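PDB 2CUK: glycerate dehydrogenase/glyoxylate reductase, which probably reduces hydroxypyruvate and glyoxylate with NADH or NADPH, acting as a D-isomer specific 2-hydroxyacid dehydrogenase. Local coordinates for residues A194-L199 with G222-N227; L199-T204 with G231-T236. All blocks are in the same frame, centred on the assembly; numbering follows the deposited sequence.

Interaction 1: A194-L199 with G222-N227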
ATOM      1  N   ALA A 194      15.608  14.992   2.567  1.00 24.32           N
ATOM      2  CA  ALA A 194      14.514  14.027   2.461  1.00 21.37           C
ATOM      3  C   ALA A 194      14.867  12.644   1.915  1.00 21.13           C
ATOM      4  O   ALA A 194      15.623  12.510   0.955  1.00 20.59           O
ATOM      5  CB  ALA A 194      13.394  14.628   1.632  1.00 21.27           C
ATOM      6  N   ASP A 195      14.291  11.620   2.538  1.00 18.73           N
ATOM      7  CA  ASP A 195      14.494  10.238   2.116  1.00 18.44           C
ATOM      8  C   ASP A 195      13.409   9.924   1.093  1.00 18.89           C
ATOM      9  O   ASP A 195      13.598   9.111   0.190  1.00 15.90           O
ATOM     10  CB  ASP A 195      14.381   9.304   3.316  1.00 19.15           C
ATOM     11  CG  ASP A 195      15.516   9.492   4.299  1.00 21.75           C
ATOM     12  OD1 ASP A 195      16.663   9.168   3.939  1.00 22.22           O
ATOM     13  OD2 ASP A 195      15.265   9.974   5.424  1.00 21.62           O
ATOM     14  N   VAL A 196      12.266  10.585   1.252  1.00 16.56           N
ATOM     15  CA  VAL A 196      11.141  10.434   0.341  1.00 15.75           C
ATOM     16  C   VAL A 196      10.609  11.828   0.026  1.00 15.47           C
ATOM     17  O   VAL A 196      10.338  12.607   0.936  1.00 17.66           O
ATOM     18  CB  VAL A 196       9.981   9.624   0.972  1.00 14.46           C
ATOM     19  CG1 VAL A 196       8.821   9.528  -0.016  1.00 11.46           C
ATOM     20  CG2 VAL A 196      10.461   8.233   1.372  1.00 16.59           C
ATOM     21  N   VAL A 197      10.482  12.152  -1.254  1.00 16.81           N
ATOM     22  CA  VAL A 197       9.946  13.447  -1.655  1.00 16.61           C
ATOM     23  C   VAL A 197       8.591  13.210  -2.310  1.00 15.86           C
ATOM     24  O   VAL A 197       8.489  12.441  -3.260  1.00 15.23           O
ATOM     25  CB  VAL A 197      10.857  14.162  -2.678  1.00 15.90           C
ATOM     26  CG1 VAL A 197      10.204  15.471  -3.122  1.00 14.37           C
ATOM     27  CG2 VAL A 197      12.233  14.428  -2.067  1.00 16.59           C
ATOM     28  N   SER A 198       7.552  13.866  -1.802  1.00 15.78           N
ATOM     29  CA  SER A 198       6.216  13.706  -2.365  1.00 14.32           C
ATOM     30  C   SER A 198       5.700  15.064  -2.831  1.00 16.43           C
ATOM     31  O   SER A 198       5.766  16.055  -2.094  1.00 14.87           O
ATOM     32  CB  SER A 198       5.264  13.103  -1.324  1.00 15.19           C
ATOM     33  OG  SER A 198       4.032  12.728  -1.920  1.00 14.67           O
ATOM     34  N   LEU A 199       5.196  15.109  -4.061  1.00 13.40           N
ATOM     35  CA  LEU A 199       4.698  16.351  -4.637  1.00 17.22           C
ATOM     36  C   LEU A 199       3.201  16.546  -4.425  1.00 18.15           C
ATOM     37  O   LEU A 199       2.398  15.639  -4.669  1.00 18.00           O
ATOM     38  CB  LEU A 199       5.030  16.396  -6.131  1.00 14.64           C
ATOM     39  CG  LEU A 199       6.501  16.107  -6.436  1.00 16.15           C
ATOM     40  CD1 LEU A 199       6.734  16.172  -7.938  1.00 15.48           C
ATOM     41  CD2 LEU A 199       7.395  17.111  -5.698  1.00 13.96           C
ATOM     42  N   GLY A 222      19.439   6.943  -3.372  1.00 14.27           N
ATOM     43  CA  GLY A 222      18.662   6.023  -2.564  1.00 14.64           C
ATOM     44  C   GLY A 222      17.349   6.628  -2.090  1.00 14.80           C
ATOM     45  O   GLY A 222      16.664   6.048  -1.247  1.00 16.14           O
ATOM     46  N   ALA A 223      16.994   7.795  -2.624  1.00 14.27           N
ATOM     47  CA  ALA A 223      15.749   8.462  -2.251  1.00 14.99           C
ATOM     48  C   ALA A 223      14.596   7.974  -3.126  1.00 14.05           C
ATOM     49  O   ALA A 223      14.816   7.364  -4.166  1.00 13.20           O
ATOM     50  CB  ALA A 223      15.897   9.975  -2.393  1.00 14.98           C
ATOM     51  N   ILE A 224      13.370   8.245  -2.687  1.00 13.18           N
ATOM     52  CA  ILE A 224      12.173   7.864  -3.428  1.00 12.91           C
ATOM     53  C   ILE A 224      11.379   9.117  -3.797  1.00 14.06           C
ATOM     54  O   ILE A 224      11.222  10.022  -2.977  1.00 13.36           O
ATOM     55  CB  ILE A 224      11.236   6.965  -2.588  1.00 12.66           C
ATOM     56  CG1 ILE A 224      11.911   5.624  -2.289  1.00 12.94           C
ATOM     57  CG2 ILE A 224       9.921   6.751  -3.341  1.00 10.30           C
ATOM     58  CD1 ILE A 224      11.109   4.742  -1.338  1.00 14.20           C
ATOM     59  N   LEU A 225      10.885   9.164  -5.030  1.00 12.81           N
ATOM     60  CA  LEU A 225      10.075  10.286  -5.493  1.00 14.39           C
ATOM     61  C   LEU A 225       8.631   9.834  -5.683  1.00 13.40           C
ATOM     62  O   LEU A 225       8.375   8.802  -6.300  1.00 13.79           O
ATOM     63  CB  LEU A 225      10.594  10.823  -6.829  1.00 13.82           C
ATOM     64  CG  LEU A 225       9.694  11.885  -7.477  1.00 16.29           C
ATOM     65  CD1 LEU A 225       9.738  13.176  -6.663  1.00 18.23           C
ATOM     66  CD2 LEU A 225      10.154  12.146  -8.903  1.00 17.81           C
ATOM     67  N   LEU A 226       7.695  10.618  -5.160  1.00 14.10           N
ATOM     68  CA  LEU A 226       6.276  10.308  -5.290  1.00 14.59           C
ATOM     69  C   LEU A 226       5.547  11.487  -5.934  1.00 15.96           C
ATOM     70  O   LEU A 226       5.800  12.646  -5.594  1.00 16.29           O
ATOM     71  CB  LEU A 226       5.660  10.034  -3.912  1.00 15.79           C
ATOM     72  CG  LEU A 226       6.237   8.903  -3.055  1.00 16.79           C
ATOM     73  CD1 LEU A 226       5.524   8.874  -1.711  1.00 16.53           C
ATOM     74  CD2 LEU A 226       6.077   7.567  -3.776  1.00 14.05           C
ATOM     75  N   ASN A 227       4.657  11.200  -6.875  1.00 14.62           N
ATOM     76  CA  ASN A 227       3.886  12.264  -7.511  1.00 14.91           C
ATOM     77  C   ASN A 227       2.465  11.821  -7.826  1.00 15.57           C
ATOM     78  O   ASN A 227       2.235  11.027  -8.739  1.00 15.33           O
ATOM     79  CB  ASN A 227       4.563  12.756  -8.797  1.00 15.17           C
ATOM     80  CG  ASN A 227       3.828  13.935  -9.425  1.00 15.63           C
ATOM     81  OD1 ASN A 227       3.090  14.652  -8.746  1.00 16.41           O
ATOM     82  ND2 ASN A 227       4.037  14.148 -10.720  1.00 18.63           N
TER
HETATM   83  O   HOH W   1      14.753   6.486   0.872  1.00 30.49           O
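V196 and L226 meet through complementary torsions: V196 carries CG1 opposite its own backbone N (chi1 179°), whereas L226 sends CG away from its carbonyl carbon (chi1 -59°). V196 CG1 therefore comes within 3.8 Å of L226 CD1, the two side chains crossing at a slant, with L226 two residues beyond V196's bridge partner I224 on the same face. S198, also on this face, lays OG 3.7 Å from L226 CB. On the other face N227, extended from its backbone N, brings OD1 to 3.7 Å from L199 CB; that contact is packing, since OD1 accepts a hydrogen bond from A229 N and ND2 donates to R230 O. L225 CD1 packs beside V197, 3.7 Å from V197 O and 4.2 Å from V197 CG1.

These contacts ride on a parallel ladder, a worked example of how neighbouring strands in a Rossmann-type sheet are laced. V197 N donates to I224 O at 2.8 Å, and L226 N returns a bond of equal length to V197 O. I224 N to D195 O and L199 N to L226 O complete the ladder. D195 O has a second donor, a water that also bonds G222 O and so bridges the strand entrances.

The pair forms part of a beta-alpha-beta unit whose crossover carries the short helix 213-216. Strand 146-150 bonds the far edge of strand 196-199, strand 249-252 lies beyond strand 224-227, and helix 99-114 covers the face bearing V196, S198, I224 and L226.

Interaction 2: L199-T204 with G231-T236; sequences LHTPLT and GALVDT
L199 starts the contact with its CD1 end, which lies 3.7 Å from V234 CG2 and also brushes L233 CB. CD1 continues the side chain away from CA (chi2 180°) and slides past L233, the two side chains heading in opposite senses. T201 follows, with OG1 anti to its backbone N (chi1 -173°), which turns CG2 into the position between backbone N and carbonyl carbon and toward the methyls of L233, 4.1 Å from CD1. Its carbonyl O is the odd member: L233 CD1 lies 3.4 Å from T201 O, and this buried oxygen has no polar partner in the model, so a methyl covers what a donor would usually satisfy. P202 follows in an extended conformation, its O accepting a hydrogen bond from T207 OG1. L203 closes the row with both methyls: CD2 sits 3.6 Å from A232 CB, while CD1 touches L233 CD2 at 3.9 Å.

L233 is thus common to most of the contact, its CG swung away from the carbonyl carbon (chi1 -64°) so that both methyls reach the loop 199-204. Were L233 replaced by an alanine, T201 CG2 would probably lose its methyl partners, L203 CD1 would keep only A232 CB among these segments, and a gap would open beside T201 O. The 3-10 turn 231-233, closed by V234 N bonding G231 O, presents A232 and L233 on one side; no hydrogen bond joins the two segments, an instance of loops meeting by van der Waals packing.

Around it, T201 also touches a glycine-rich turn that is probably of the Rossmann cofactor-binding type, H200 leans on helix 154-165, and D235 N-caps helix 236-243 through A238 N after the loop leaves strand 224-227.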
ATOM      1  N   LEU A 199       5.196  15.109  -4.061  1.00 13.40           N
ATOM      2  CA  LEU A 199       4.698  16.351  -4.637  1.00 17.22           C
ATOM      3  C   LEU A 199       3.201  16.546  -4.425  1.00 18.15           C
ATOM      4  O   LEU A 199       2.398  15.639  -4.669  1.00 18.00           O
ATOM      5  CB  LEU A 199       5.030  16.396  -6.131  1.00 14.64           C
ATOM      6  CG  LEU A 199       6.501  16.107  -6.436  1.00 16.15           C
ATOM      7  CD1 LEU A 199       6.734  16.172  -7.938  1.00 15.48           C
ATOM      8  CD2 LEU A 199       7.395  17.111  -5.698  1.00 13.96           C
ATOM      9  N   HIS A 200       2.836  17.737  -3.961  1.00 19.19           N
ATOM     10  CA  HIS A 200       1.439  18.072  -3.691  1.00 22.48           C
ATOM     11  C   HIS A 200       1.213  19.557  -3.910  1.00 24.24           C
ATOM     12  O   HIS A 200       0.569  20.220  -3.098  1.00 27.26           O
ATOM     13  CB  HIS A 200       1.085  17.719  -2.244  1.00 20.83           C
ATOM     14  CG  HIS A 200       1.304  16.279  -1.906  1.00 21.18           C
ATOM     15  ND1 HIS A 200       0.504  15.271  -2.395  1.00 18.98           N
ATOM     16  CD2 HIS A 200       2.263  15.674  -1.165  1.00 20.51           C
ATOM     17  CE1 HIS A 200       0.959  14.106  -1.970  1.00 20.65           C
ATOM     18  NE2 HIS A 200       2.026  14.323  -1.221  1.00 19.53           N
ATOM     19  N   THR A 201       1.757  20.081  -5.001  1.00 26.07           N
ATOM     20  CA  THR A 201       1.612  21.493  -5.317  1.00 26.72           C
ATOM     21  C   THR A 201       0.963  21.645  -6.687  1.00 26.29           C
ATOM     22  O   THR A 201       1.212  20.851  -7.597  1.00 25.08           O
ATOM     23  CB  THR A 201       2.986  22.209  -5.314  1.00 27.82           C
ATOM     24  OG1 THR A 201       2.795  23.621  -5.460  1.00 30.71           O
ATOM     25  CG2 THR A 201       3.858  21.704  -6.459  1.00 26.52           C
ATOM     26  N   PRO A 202       0.105  22.661  -6.850  1.00 27.28           N
ATOM     27  CA  PRO A 202      -0.560  22.877  -8.137  1.00 27.56           C
ATOM     28  C   PRO A 202       0.427  23.176  -9.263  1.00 26.41           C
ATOM     29  O   PRO A 202       1.530  23.660  -9.025  1.00 26.90           O
ATOM     30  CB  PRO A 202      -1.496  24.051  -7.850  1.00 29.03           C
ATOM     31  CG  PRO A 202      -0.798  24.789  -6.752  1.00 28.89           C
ATOM     32  CD  PRO A 202      -0.310  23.674  -5.865  1.00 27.46           C
ATOM     33  N   LEU A 203       0.028  22.865 -10.487  1.00 26.51           N
ATOM     34  CA  LEU A 203       0.873  23.112 -11.643  1.00 27.49           C
ATOM     35  C   LEU A 203       0.688  24.546 -12.123  1.00 28.29           C
ATOM     36  O   LEU A 203      -0.433  24.991 -12.361  1.00 28.13           O
ATOM     37  CB  LEU A 203       0.521  22.145 -12.773  1.00 27.01           C
ATOM     38  CG  LEU A 203       1.228  22.375 -14.109  1.00 27.08           C
ATOM     39  CD1 LEU A 203       2.737  22.254 -13.928  1.00 27.56           C
ATOM     40  CD2 LEU A 203       0.727  21.360 -15.121  1.00 28.27           C
ATOM     41  N   THR A 204       1.799  25.265 -12.255  1.00 28.66           N
ATOM     42  CA  THR A 204       1.784  26.652 -12.715  1.00 29.27           C
ATOM     43  C   THR A 204       3.088  26.899 -13.473  1.00 29.48           C
ATOM     44  O   THR A 204       3.973  26.044 -13.492  1.00 26.69           O
ATOM     45  CB  THR A 204       1.733  27.648 -11.532  1.00 29.01           C
ATOM     46  OG1 THR A 204       2.965  27.578 -10.805  1.00 29.46           O
ATOM     47  CG2 THR A 204       0.575  27.331 -10.596  1.00 29.08           C
ATOM     48  N   GLY A 231       1.262  15.487 -13.558  1.00 19.89           N
ATOM     49  CA  GLY A 231       2.367  14.910 -14.301  1.00 20.58           C
ATOM     50  C   GLY A 231       3.465  15.871 -14.721  1.00 22.18           C
ATOM     51  O   GLY A 231       4.650  15.552 -14.592  1.00 20.96           O
ATOM     52  N   ALA A 232       3.079  17.053 -15.199  1.00 20.35           N
ATOM     53  CA  ALA A 232       4.032  18.059 -15.671  1.00 20.58           C
ATOM     54  C   ALA A 232       4.976  18.645 -14.621  1.00 19.71           C
ATOM     55  O   ALA A 232       5.872  19.426 -14.959  1.00 20.60           O
ATOM     56  CB  ALA A 232       3.279  19.195 -16.385  1.00 20.19           C
ATOM     57  N   LEU A 233       4.784  18.287 -13.356  1.00 19.83           N
ATOM     58  CA  LEU A 233       5.657  18.792 -12.295  1.00 19.94           C
ATOM     59  C   LEU A 233       7.020  18.098 -12.365  1.00 20.28           C
ATOM     60  O   LEU A 233       8.000  18.549 -11.761  1.00 19.08           O
ATOM     61  CB  LEU A 233       5.041  18.523 -10.918  1.00 19.10           C
ATOM     62  CG  LEU A 233       3.723  19.208 -10.545  1.00 21.95           C
ATOM     63  CD1 LEU A 233       3.251  18.693  -9.186  1.00 19.30           C
ATOM     64  CD2 LEU A 233       3.917  20.720 -10.511  1.00 20.47           C
ATOM     65  N   VAL A 234       7.068  16.999 -13.110  1.00 20.22           N
ATOM     66  CA  VAL A 234       8.281  16.199 -13.246  1.00 19.51           C
ATOM     67  C   VAL A 234       8.756  16.066 -14.686  1.00 20.04           C
ATOM     68  O   VAL A 234       7.948  15.874 -15.595  1.00 19.97           O
ATOM     69  CB  VAL A 234       8.046  14.759 -12.714  1.00 18.50           C
ATOM     70  CG1 VAL A 234       9.318  13.934 -12.858  1.00 19.32           C
ATOM     71  CG2 VAL A 234       7.589  14.799 -11.266  1.00 18.77           C
ATOM     72  N   ASP A 235      10.070  16.162 -14.887  1.00 21.26           N
ATOM     73  CA  ASP A 235      10.658  15.985 -16.213  1.00 20.81           C
ATOM     74  C   ASP A 235      10.784  14.472 -16.347  1.00 20.42           C
ATOM     75  O   ASP A 235      11.740  13.877 -15.851  1.00 17.44           O
ATOM     76  CB  ASP A 235      12.055  16.603 -16.286  1.00 22.61           C
ATOM     77  CG  ASP A 235      12.711  16.405 -17.646  1.00 24.39           C
ATOM     78  OD1 ASP A 235      12.521  15.335 -18.257  1.00 25.75           O
ATOM     79  OD2 ASP A 235      13.430  17.318 -18.104  1.00 28.36           O
ATOM     80  N   THR A 236       9.814  13.858 -17.013  1.00 21.28           N
ATOM     81  CA  THR A 236       9.782  12.409 -17.184  1.00 21.55           C
ATOM     82  C   THR A 236      11.076  11.771 -17.690  1.00 21.87           C
ATOM     83  O   THR A 236      11.551  10.794 -17.110  1.00 20.95           O
ATOM     84  CB  THR A 236       8.623  12.014 -18.115  1.00 22.32           C
ATOM     85  OG1 THR A 236       7.416  12.619 -17.633  1.00 21.81           O
ATOM     86  CG2 THR A 236       8.444  10.497 -18.144  1.00 19.47           C
TER

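Interactions 1 and 2 lie with their centres about 13 Å apart and share L199, the last residue of strand 196-199. Along the chain their segments alternate: 194-199 runs straight into 199-204, then 222-227 comes before 231-236. Interaction 1 joins adjacent central strands of the six-stranded parallel sheet, and interaction 2 brings together the chain just beyond the ends of those strands, by side-chain packing. N227 links them directly, its ND2 being 3.7 Å from V234 CG2. Both lie within the NAD-binding domain, and interaction 2 is at the C-terminal ends of its strands, where Rossmann folds commonly bind the cofactor.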